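Local coordinates for peptidoglycan D,D-transpeptidase PbpA (Mycobacterium tuberculosis, PDB 3UN7), which probably cross-links the peptide stems of the peptidoglycan cell wall as a penicillin-binding transpeptidase and takes part in regulating cell length, at residues R47-V58 / F61-E72; A145-D153 / A177-I185. All blocks are in the same frame, centred on the assembly; numbering follows the deposited sequence.

Contact 1: R47-V58 / F61-E72; sequences RVYPNPEVYAPV and FYSLRYSSTALE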
loop_
_atom_site.group_PDB
_atom_site.type_symbol
_atom_site.label_atom_id
_atom_site.label_comp_id
_atom_site.label_asym_id
_atom_site.label_seq_id
_atom_site.Cartn_x
_atom_site.Cartn_y
_atom_site.Cartn_z
ATOM N N ARG A 47 -5.363 -27.061 8.385
ATOM C CA ARG A 47 -5.314 -25.603 8.475
ATOM C C ARG A 47 -6.571 -25.034 7.854
ATOM O O ARG A 47 -6.950 -25.442 6.743
ATOM C CB ARG A 47 -4.082 -25.057 7.739
ATOM C CG ARG A 47 -3.666 -23.649 8.129
ATOM C CD ARG A 47 -3.278 -23.585 9.594
ATOM N NE ARG A 47 -2.654 -22.327 9.992
ATOM C CZ ARG A 47 -2.513 -21.934 11.257
ATOM N NH1 ARG A 47 -2.977 -22.689 12.248
ATOM N NH2 ARG A 47 -1.891 -20.782 11.543
ATOM N N VAL A 48 -7.193 -24.077 8.549
ATOM C CA VAL A 48 -8.456 -23.474 8.109
ATOM C C VAL A 48 -8.333 -21.950 8.046
ATOM O O VAL A 48 -7.765 -21.336 8.952
ATOM C CB VAL A 48 -9.631 -23.894 9.033
ATOM C CG1 VAL A 48 -10.956 -23.272 8.563
ATOM C CG2 VAL A 48 -9.769 -25.415 9.043
ATOM N N TYR A 49 -8.858 -21.358 6.976
ATOM C CA TYR A 49 -8.826 -19.908 6.753
ATOM C C TYR A 49 -10.273 -19.492 6.611
ATOM O O TYR A 49 -10.849 -19.678 5.533
ATOM C CB TYR A 49 -8.037 -19.578 5.467
ATOM C CG TYR A 49 -6.614 -20.092 5.531
ATOM C CD1 TYR A 49 -6.291 -21.376 5.100
ATOM C CD2 TYR A 49 -5.592 -19.297 6.063
ATOM C CE1 TYR A 49 -4.973 -21.852 5.170
ATOM C CE2 TYR A 49 -4.286 -19.777 6.164
ATOM C CZ TYR A 49 -3.987 -21.045 5.718
ATOM O OH TYR A 49 -2.690 -21.490 5.801
ATOM N N PRO A 50 -10.881 -18.976 7.695
ATOM C CA PRO A 50 -12.339 -18.723 7.679
ATOM C C PRO A 50 -12.825 -17.522 6.854
ATOM O O PRO A 50 -14.010 -17.464 6.535
ATOM C CB PRO A 50 -12.685 -18.539 9.167
ATOM C CG PRO A 50 -11.451 -17.991 9.775
ATOM C CD PRO A 50 -10.288 -18.647 9.005
ATOM N N ASN A 51 -11.942 -16.580 6.509
ATOM C CA ASN A 51 -12.312 -15.516 5.568
ATOM C C ASN A 51 -11.197 -15.426 4.523
ATOM O O ASN A 51 -10.451 -14.427 4.467
ATOM C CB ASN A 51 -12.551 -14.183 6.295
ATOM C CG ASN A 51 -13.350 -13.192 5.464
ATOM O OD1 ASN A 51 -13.598 -13.412 4.275
ATOM N ND2 ASN A 51 -13.781 -12.095 6.098
ATOM N N PRO A 52 -11.086 -16.473 3.680
ATOM C CA PRO A 52 -9.801 -16.809 3.060
ATOM C C PRO A 52 -9.281 -15.796 2.031
ATOM O O PRO A 52 -8.126 -15.382 2.131
ATOM C CB PRO A 52 -10.055 -18.178 2.418
ATOM C CG PRO A 52 -11.542 -18.243 2.200
ATOM C CD PRO A 52 -12.184 -17.355 3.223
ATOM N N GLU A 53 -10.109 -15.383 1.075
ATOM C CA GLU A 53 -9.635 -14.466 0.016
ATOM C C GLU A 53 -9.268 -13.098 0.594
ATOM O O GLU A 53 -8.243 -12.493 0.220
ATOM C CB GLU A 53 -10.663 -14.315 -1.124
ATOM C CG GLU A 53 -10.966 -15.614 -1.861
ATOM C CD GLU A 53 -11.749 -15.415 -3.159
ATOM O OE1 GLU A 53 -11.994 -14.258 -3.560
ATOM O OE2 GLU A 53 -12.119 -16.434 -3.792
ATOM N N VAL A 54 -10.101 -12.626 1.519
ATOM C CA VAL A 54 -9.899 -11.329 2.144
ATOM C C VAL A 54 -8.532 -11.222 2.830
ATOM O O VAL A 54 -7.815 -10.239 2.604
ATOM C CB VAL A 54 -11.001 -10.994 3.157
ATOM C CG1 VAL A 54 -10.694 -9.661 3.847
ATOM C CG2 VAL A 54 -12.362 -10.943 2.460
ATOM N N TYR A 55 -8.174 -12.224 3.641
ATOM C CA TYR A 55 -6.911 -12.172 4.417
ATOM C C TYR A 55 -5.733 -12.945 3.826
ATOM O O TYR A 55 -4.680 -13.014 4.443
ATOM C CB TYR A 55 -7.145 -12.613 5.878
ATOM C CG TYR A 55 -8.080 -11.680 6.601
ATOM C CD1 TYR A 55 -9.448 -11.936 6.631
ATOM C CD2 TYR A 55 -7.602 -10.529 7.238
ATOM C CE1 TYR A 55 -10.347 -11.070 7.290
ATOM C CE2 TYR A 55 -8.488 -9.664 7.916
ATOM C CZ TYR A 55 -9.850 -9.945 7.914
ATOM O OH TYR A 55 -10.730 -9.113 8.532
ATOM N N ALA A 56 -5.896 -13.528 2.639
ATOM C CA ALA A 56 -4.778 -14.232 1.986
ATOM C C ALA A 56 -3.459 -13.434 1.935
ATOM O O ALA A 56 -2.405 -13.993 2.191
ATOM C CB ALA A 56 -5.171 -14.723 0.599
ATOM N N PRO A 57 -3.508 -12.124 1.606
ATOM C CA PRO A 57 -2.275 -11.334 1.603
ATOM C C PRO A 57 -1.597 -11.243 2.978
ATOM O O PRO A 57 -0.393 -10.969 3.048
ATOM C CB PRO A 57 -2.773 -9.942 1.181
ATOM C CG PRO A 57 -3.960 -10.231 0.330
ATOM C CD PRO A 57 -4.646 -11.311 1.139
ATOM N N VAL A 58 -2.377 -11.463 4.042
ATOM C CA VAL A 58 -1.862 -11.430 5.394
ATOM C C VAL A 58 -1.468 -12.847 5.835
ATOM O O VAL A 58 -0.337 -13.066 6.243
ATOM C CB VAL A 58 -2.885 -10.788 6.387
ATOM C CG1 VAL A 58 -2.392 -10.908 7.840
ATOM C CG2 VAL A 58 -3.121 -9.339 6.045
ATOM N N PHE A 61 -0.547 -19.069 2.829
ATOM C CA PHE A 61 -1.038 -20.452 2.967
ATOM C C PHE A 61 -0.049 -21.340 3.692
ATOM O O PHE A 61 1.132 -21.005 3.847
ATOM C CB PHE A 61 -1.449 -21.063 1.607
ATOM C CG PHE A 61 -0.315 -21.199 0.613
ATOM C CD1 PHE A 61 0.582 -22.260 0.687
ATOM C CD2 PHE A 61 -0.183 -20.293 -0.429
ATOM C CE1 PHE A 61 1.606 -22.401 -0.250
ATOM C CE2 PHE A 61 0.848 -20.417 -1.364
ATOM C CZ PHE A 61 1.739 -21.470 -1.277
ATOM N N TYR A 62 -0.545 -22.461 4.186
ATOM C CA TYR A 62 0.317 -23.449 4.776
ATOM C C TYR A 62 -0.103 -24.772 4.154
ATOM O O TYR A 62 -1.220 -25.256 4.381
ATOM C CB TYR A 62 0.162 -23.421 6.298
ATOM C CG TYR A 62 1.058 -24.355 7.080
ATOM C CD1 TYR A 62 2.401 -24.058 7.262
ATOM C CD2 TYR A 62 0.543 -25.495 7.706
ATOM C CE1 TYR A 62 3.231 -24.883 8.002
ATOM C CE2 TYR A 62 1.371 -26.338 8.455
ATOM C CZ TYR A 62 2.718 -26.020 8.600
ATOM O OH TYR A 62 3.575 -26.825 9.337
ATOM N N SER A 63 0.797 -25.334 3.355
ATOM C CA SER A 63 0.469 -26.432 2.449
ATOM C C SER A 63 1.408 -27.618 2.619
ATOM O O SER A 63 2.619 -27.443 2.716
ATOM C CB SER A 63 0.541 -25.927 1.000
ATOM O OG SER A 63 0.529 -26.999 0.069
ATOM N N LEU A 64 0.840 -28.823 2.638
ATOM C CA LEU A 64 1.645 -30.040 2.678
ATOM C C LEU A 64 2.629 -30.147 1.518
ATOM O O LEU A 64 3.794 -30.527 1.704
ATOM C CB LEU A 64 0.746 -31.268 2.688
ATOM C CG LEU A 64 0.074 -31.640 3.993
ATOM C CD1 LEU A 64 -0.911 -32.762 3.737
ATOM C CD2 LEU A 64 1.128 -32.068 5.005
ATOM N N ARG A 65 2.193 -29.820 0.313
ATOM C CA ARG A 65 3.138 -29.977 -0.778
ATOM C C ARG A 65 3.803 -28.692 -1.269
ATOM O O ARG A 65 4.863 -28.750 -1.890
ATOM C CB ARG A 65 2.583 -30.872 -1.898
ATOM C CG ARG A 65 1.813 -30.186 -2.980
ATOM C CD ARG A 65 0.835 -31.163 -3.648
ATOM N NE ARG A 65 1.484 -32.375 -4.140
ATOM C CZ ARG A 65 2.026 -32.506 -5.349
ATOM N NH1 ARG A 65 2.009 -31.498 -6.208
ATOM N NH2 ARG A 65 2.588 -33.649 -5.693
ATOM N N TYR A 66 3.224 -27.539 -0.941
ATOM C CA TYR A 66 3.780 -26.269 -1.415
ATOM C C TYR A 66 4.395 -25.365 -0.343
ATOM O O TYR A 66 4.799 -24.230 -0.638
ATOM C CB TYR A 66 2.757 -25.525 -2.289
ATOM C CG TYR A 66 2.403 -26.343 -3.510
ATOM C CD1 TYR A 66 1.192 -27.026 -3.582
ATOM C CD2 TYR A 66 3.317 -26.485 -4.571
ATOM C CE1 TYR A 66 0.878 -27.810 -4.687
ATOM C CE2 TYR A 66 3.014 -27.266 -5.676
ATOM C CZ TYR A 66 1.793 -27.921 -5.733
ATOM O OH TYR A 66 1.483 -28.716 -6.811
ATOM N N SER A 67 4.493 -25.883 0.885
ATOM C CA SER A 67 5.088 -25.156 1.999
ATOM C C SER A 67 4.180 -24.003 2.445
ATOM O O SER A 67 2.962 -24.110 2.395
ATOM C CB SER A 67 6.502 -24.651 1.646
ATOM O OG SER A 67 7.247 -24.363 2.822
ATOM N N SER A 68 4.785 -22.899 2.873
ATOM C CA SER A 68 4.054 -21.806 3.483
ATOM C C SER A 68 4.391 -20.499 2.782
ATOM O O SER A 68 5.433 -20.405 2.126
ATOM C CB SER A 68 4.497 -21.702 4.925
ATOM O OG SER A 68 5.927 -21.561 4.961
ATOM N N THR A 69 3.529 -19.490 2.943
ATOM C CA THR A 69 3.822 -18.124 2.458
ATOM C C THR A 69 3.370 -17.109 3.489
ATOM O O THR A 69 2.754 -17.489 4.494
ATOM C CB THR A 69 3.069 -17.778 1.154
ATOM O OG1 THR A 69 1.661 -17.994 1.348
ATOM C CG2 THR A 69 3.573 -18.620 -0.012
ATOM N N ALA A 70 3.659 -15.829 3.214
ATOM C CA ALA A 70 3.305 -14.684 4.058
ATOM C C ALA A 70 3.562 -14.962 5.555
ATOM O O ALA A 70 4.638 -15.456 5.896
ATOM C CB ALA A 70 1.859 -14.228 3.791
ATOM N N LEU A 71 2.599 -14.674 6.436
ATOM C CA LEU A 71 2.844 -14.852 7.890
ATOM C C LEU A 71 2.941 -16.303 8.346
ATOM O O LEU A 71 3.601 -16.584 9.342
ATOM C CB LEU A 71 1.802 -14.130 8.738
ATOM C CG LEU A 71 1.867 -12.611 8.815
ATOM C CD1 LEU A 71 0.758 -12.123 9.759
ATOM C CD2 LEU A 71 3.258 -12.126 9.280
ATOM N N GLU A 72 2.286 -17.227 7.631
ATOM C CA GLU A 72 2.491 -18.654 7.931
ATOM C C GLU A 72 3.988 -18.974 7.817
ATOM O O GLU A 72 4.552 -19.730 8.628
ATOM C CB GLU A 72 1.679 -19.573 7.000
ATOM C CG GLU A 72 0.146 -19.450 7.096
ATOM C CD GLU A 72 -0.479 -20.211 8.270
ATOM O OE1 GLU A 72 0.177 -20.381 9.327
ATOM O OE2 GLU A 72 -1.645 -20.646 8.129
#

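Contact 2: A145-D153 / A177-I185; sequences ALVSSPSYD and ASPLTNRAI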
loop_
_atom_site.group_PDB
_atom_site.type_symbol
_atom_site.label_atom_id
_atom_site.label_comp_id
_atom_site.label_asym_id
_atom_site.label_seq_id
_atom_site.Cartn_x
_atom_site.Cartn_y
_atom_site.Cartn_z
ATOM N N ALA A 145 -4.654 -2.468 7.222
ATOM C CA ALA A 145 -5.229 -3.256 6.158
ATOM C C ALA A 145 -4.175 -3.462 5.107
ATOM O O ALA A 145 -3.356 -2.573 4.838
ATOM C CB ALA A 145 -6.474 -2.565 5.548
ATOM N N LEU A 146 -4.213 -4.653 4.525
ATOM C CA LEU A 146 -3.337 -5.043 3.446
ATOM C C LEU A 146 -4.205 -5.881 2.520
ATOM O O LEU A 146 -4.408 -7.065 2.756
ATOM C CB LEU A 146 -2.164 -5.855 3.999
ATOM C CG LEU A 146 -0.892 -5.963 3.163
ATOM C CD1 LEU A 146 -0.200 -4.599 3.052
ATOM C CD2 LEU A 146 0.055 -7.004 3.807
ATOM N N VAL A 147 -4.772 -5.230 1.516
ATOM C CA VAL A 147 -5.744 -5.848 0.611
ATOM C C VAL A 147 -5.155 -5.991 -0.783
ATOM O O VAL A 147 -4.529 -5.072 -1.291
ATOM C CB VAL A 147 -7.062 -5.056 0.559
ATOM C CG1 VAL A 147 -8.033 -5.682 -0.448
ATOM C CG2 VAL A 147 -7.722 -5.027 1.949
ATOM N N SER A 148 -5.341 -7.161 -1.387
ATOM C CA SER A 148 -4.922 -7.383 -2.774
ATOM C C SER A 148 -6.084 -8.032 -3.518
ATOM O O SER A 148 -6.838 -8.819 -2.933
ATOM C CB SER A 148 -3.654 -8.250 -2.827
ATOM O OG SER A 148 -3.088 -8.248 -4.134
ATOM N N SER A 149 -6.252 -7.681 -4.792
ATOM C CA SER A 149 -7.387 -8.162 -5.577
ATOM C C SER A 149 -6.930 -8.360 -7.035
ATOM O O SER A 149 -6.201 -7.520 -7.569
ATOM C CB SER A 149 -8.546 -7.161 -5.477
ATOM O OG SER A 149 -9.714 -7.604 -6.146
ATOM N N PRO A 150 -7.297 -9.492 -7.669
ATOM C CA PRO A 150 -8.061 -10.622 -7.135
ATOM C C PRO A 150 -7.227 -11.338 -6.072
ATOM O O PRO A 150 -6.022 -11.115 -5.989
ATOM C CB PRO A 150 -8.262 -11.531 -8.364
ATOM C CG PRO A 150 -7.108 -11.195 -9.278
ATOM C CD PRO A 150 -6.908 -9.708 -9.079
ATOM N N SER A 151 -7.868 -12.166 -5.255
ATOM C CA SER A 151 -7.152 -12.964 -4.267
ATOM C C SER A 151 -7.483 -14.429 -4.529
ATOM O O SER A 151 -8.061 -14.753 -5.562
ATOM C CB SER A 151 -7.537 -12.532 -2.857
ATOM O OG SER A 151 -6.625 -13.048 -1.899
ATOM N N TYR A 152 -7.114 -15.311 -3.608
ATOM C CA TYR A 152 -7.295 -16.745 -3.783
ATOM C C TYR A 152 -7.690 -17.344 -2.443
ATOM O O TYR A 152 -7.601 -16.681 -1.413
ATOM C CB TYR A 152 -5.999 -17.392 -4.277
ATOM C CG TYR A 152 -4.915 -17.402 -3.239
ATOM C CD1 TYR A 152 -4.666 -18.550 -2.472
ATOM C CD2 TYR A 152 -4.161 -16.256 -2.980
ATOM C CE1 TYR A 152 -3.698 -18.554 -1.479
ATOM C CE2 TYR A 152 -3.185 -16.257 -1.996
ATOM C CZ TYR A 152 -2.965 -17.404 -1.247
ATOM O OH TYR A 152 -1.984 -17.402 -0.284
ATOM N N ASP A 153 -8.078 -18.607 -2.457
ATOM C CA ASP A 153 -8.517 -19.277 -1.236
ATOM C C ASP A 153 -7.404 -20.193 -0.691
ATOM O O ASP A 153 -7.178 -21.268 -1.233
ATOM C CB ASP A 153 -9.795 -20.062 -1.547
ATOM C CG ASP A 153 -10.327 -20.822 -0.356
ATOM O OD1 ASP A 153 -9.734 -20.744 0.738
ATOM O OD2 ASP A 153 -11.373 -21.491 -0.519
ATOM N N ALA A 177 -4.347 -13.051 -14.202
ATOM C CA ALA A 177 -4.499 -12.006 -13.168
ATOM C C ALA A 177 -3.637 -12.232 -11.897
ATOM O O ALA A 177 -3.644 -11.403 -10.972
ATOM C CB ALA A 177 -5.973 -11.833 -12.802
ATOM N N SER A 178 -2.910 -13.350 -11.855
ATOM C CA SER A 178 -1.986 -13.669 -10.752
ATOM C C SER A 178 -2.539 -13.390 -9.345
ATOM O O SER A 178 -2.025 -12.542 -8.628
ATOM C CB SER A 178 -0.640 -12.955 -10.953
ATOM O OG SER A 178 0.328 -13.515 -10.078
ATOM N N PRO A 179 -3.589 -14.110 -8.937
ATOM C CA PRO A 179 -4.176 -13.841 -7.607
ATOM C C PRO A 179 -3.262 -14.211 -6.432
ATOM O O PRO A 179 -3.461 -13.724 -5.326
ATOM C CB PRO A 179 -5.458 -14.664 -7.611
ATOM C CG PRO A 179 -5.215 -15.736 -8.600
ATOM C CD PRO A 179 -4.283 -15.203 -9.640
ATOM N N LEU A 180 -2.242 -15.030 -6.682
ATOM C CA LEU A 180 -1.250 -15.330 -5.660
ATOM C C LEU A 180 -0.414 -14.104 -5.291
ATOM O O LEU A 180 0.137 -14.019 -4.191
ATOM C CB LEU A 180 -0.356 -16.488 -6.121
ATOM C CG LEU A 180 -0.984 -17.891 -6.037
ATOM C CD1 LEU A 180 -0.073 -18.904 -6.723
ATOM C CD2 LEU A 180 -1.220 -18.314 -4.580
ATOM N N THR A 181 -0.291 -13.161 -6.222
ATOM C CA THR A 181 0.524 -11.970 -5.981
ATOM C C THR A 181 -0.097 -11.103 -4.871
ATOM O O THR A 181 -1.309 -10.817 -4.880
ATOM C CB THR A 181 0.759 -11.171 -7.288
ATOM O OG1 THR A 181 1.342 -12.043 -8.266
ATOM C CG2 THR A 181 1.718 -9.997 -7.067
ATOM N N ASN A 182 0.727 -10.726 -3.892
ATOM C CA ASN A 182 0.303 -9.745 -2.914
ATOM C C ASN A 182 0.670 -8.389 -3.502
ATOM O O ASN A 182 1.793 -7.917 -3.350
ATOM C CB ASN A 182 0.978 -9.969 -1.549
ATOM C CG ASN A 182 0.524 -8.968 -0.518
ATOM O OD1 ASN A 182 -0.046 -7.932 -0.865
ATOM N ND2 ASN A 182 0.771 -9.260 0.759
ATOM N N ARG A 183 -0.291 -7.796 -4.208
ATOM C CA ARG A 183 -0.086 -6.546 -4.935
ATOM C C ARG A 183 0.256 -5.361 -4.029
ATOM O O ARG A 183 0.862 -4.396 -4.485
ATOM C CB ARG A 183 -1.327 -6.221 -5.778
ATOM C CG ARG A 183 -1.456 -7.120 -6.992
ATOM C CD ARG A 183 -2.745 -6.905 -7.806
ATOM N NE ARG A 183 -2.540 -7.390 -9.174
ATOM C CZ ARG A 183 -2.608 -8.663 -9.559
ATOM N NH1 ARG A 183 -2.362 -8.960 -10.832
ATOM N NH2 ARG A 183 -2.911 -9.640 -8.692
ATOM N N ALA A 184 -0.142 -5.429 -2.762
ATOM C CA ALA A 184 0.087 -4.333 -1.818
ATOM C C ALA A 184 1.573 -4.110 -1.509
ATOM O O ALA A 184 1.984 -2.982 -1.236
ATOM C CB ALA A 184 -0.662 -4.593 -0.533
ATOM N N ILE A 185 2.358 -5.188 -1.541
ATOM C CA ILE A 185 3.779 -5.134 -1.115
ATOM C C ILE A 185 4.789 -5.772 -2.054
ATOM O O ILE A 185 5.975 -5.525 -1.914
ATOM C CB ILE A 185 3.993 -5.769 0.271
ATOM C CG1 ILE A 185 3.638 -7.278 0.269
ATOM C CG2 ILE A 185 3.207 -5.002 1.325
ATOM C CD1 ILE A 185 4.062 -8.027 1.554
HETATM O O HOH W 1 -3.630 -10.029 -5.917
#

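Contact 1: R47-V58 / F61-E72
Y49 and E72 approach from opposite directions and meet at one carboxylate oxygen: Y49 OH lies 2.7 Å from E72 OE2 in a weak hydrogen bond, with the phenol ring almost perpendicular to the carboxylate plane. The same oxygen takes the stronger bond of R47. From R47 NE to E72 OE2 the distance is again 2.7 Å, the N-H points almost straight at the oxygen (176°), and the approach lies in the guanidinium plane and on the syn lone pair. R47 NH2 reaches E72 OE1 at 3.1 Å on a more bent path (135°), with OE1 tilted from the guanidinium plane and the two planar groups well out of parallel. This side-on, two-nitrogen grip depends on a bend in the arginine chain (chi2 62°), which brings NE round to the acid. E72 is bent likewise at its second torsion, where its carboxylate turns to meet R47 and Y49.

V58 makes a separate patch, chiefly through its carbonyl oxygen: V58 O sits 3.5 Å from A70 CB and accepts a long, weak bond from L71 N (3.4 Å). One methyl contact adds to it, V58 CG1 lying 3.9 Å from L71 CD1, the two side chains running side by side in the same direction. Within the dimerisation domain, the contact thus ties edge strand 45-48 and helix 52-59 to the start of helix 70-74, beyond the small 62-63/67-68 hairpin.

R23 adds a second salt bridge at E72 OE1, and R47 NH1 is held by G24 O and S36 OG. With two arginines and a phenol around it, the buried carboxylate is probably ionised and has little freedom to rotate.

Contact 2: A145-D153 / A177-I185
L180 meets Y152 methyl to face: CD2 stands 3.7 Å from the ring centroid and only 5° off its normal, a well-centred CH-pi contact in which the leucine crosses the tyrosine at about a right angle. Y152 CG lies between its backbone N and carbonyl carbon (chi1 69°), a setting that lays the ring beneath L180 and brings its edge to P179 O, 3.5 Å from Y152 CD2. Nearby, P150 CD rests over one face of the R183 guanidinium.

Residues 145-149 end an outer strand of the five-stranded antiparallel sheet of the transpeptidase domain, a fold shared with beta-lactamases, and a cis peptide bond before P150 follows as the chain leaves it. Alongside runs the irregular 177-185 segment, whose R183 N donates to S148 OG at 2.8 Å. A bridging water accepts hydrogen bonds from S148 OG (its O 2.6 Å from S148 OG) and from R183 NH2, and donates to P150 O and T181 O. The extended R183 chain reaches back to A177 O and S178 O, both met from above their carbonyl planes, while E432 forms a salt bridge with R183 NE. At the other end L146 CD1 touches A184 CB (3.6 Å), and the L146 side chain crosses that of I185 at about a right angle.

Contacts 1 and 2 follow each other along the chain, the first closing before the second opens, yet their centres lie only about 12 Å apart and they touch directly. S151 OG is 2.7 Å from E53 O, probably a hydrogen bond, so the turn leaving strand 143-149 is fastened to helix 52-59. P52 CB packs 3.1 Å from D153 OD1, and P57 O comes within 3.1 Å of N182 ND2; Y152 also packs on A56 and F61. Together the pair joins helix 52-59 of the dimerisation region to the end of strand 143-149 and the 177-185 loop of the transpeptidase region. Neither includes the probable acyl-ester serine, S193, although 177-185 precedes it closely in sequence.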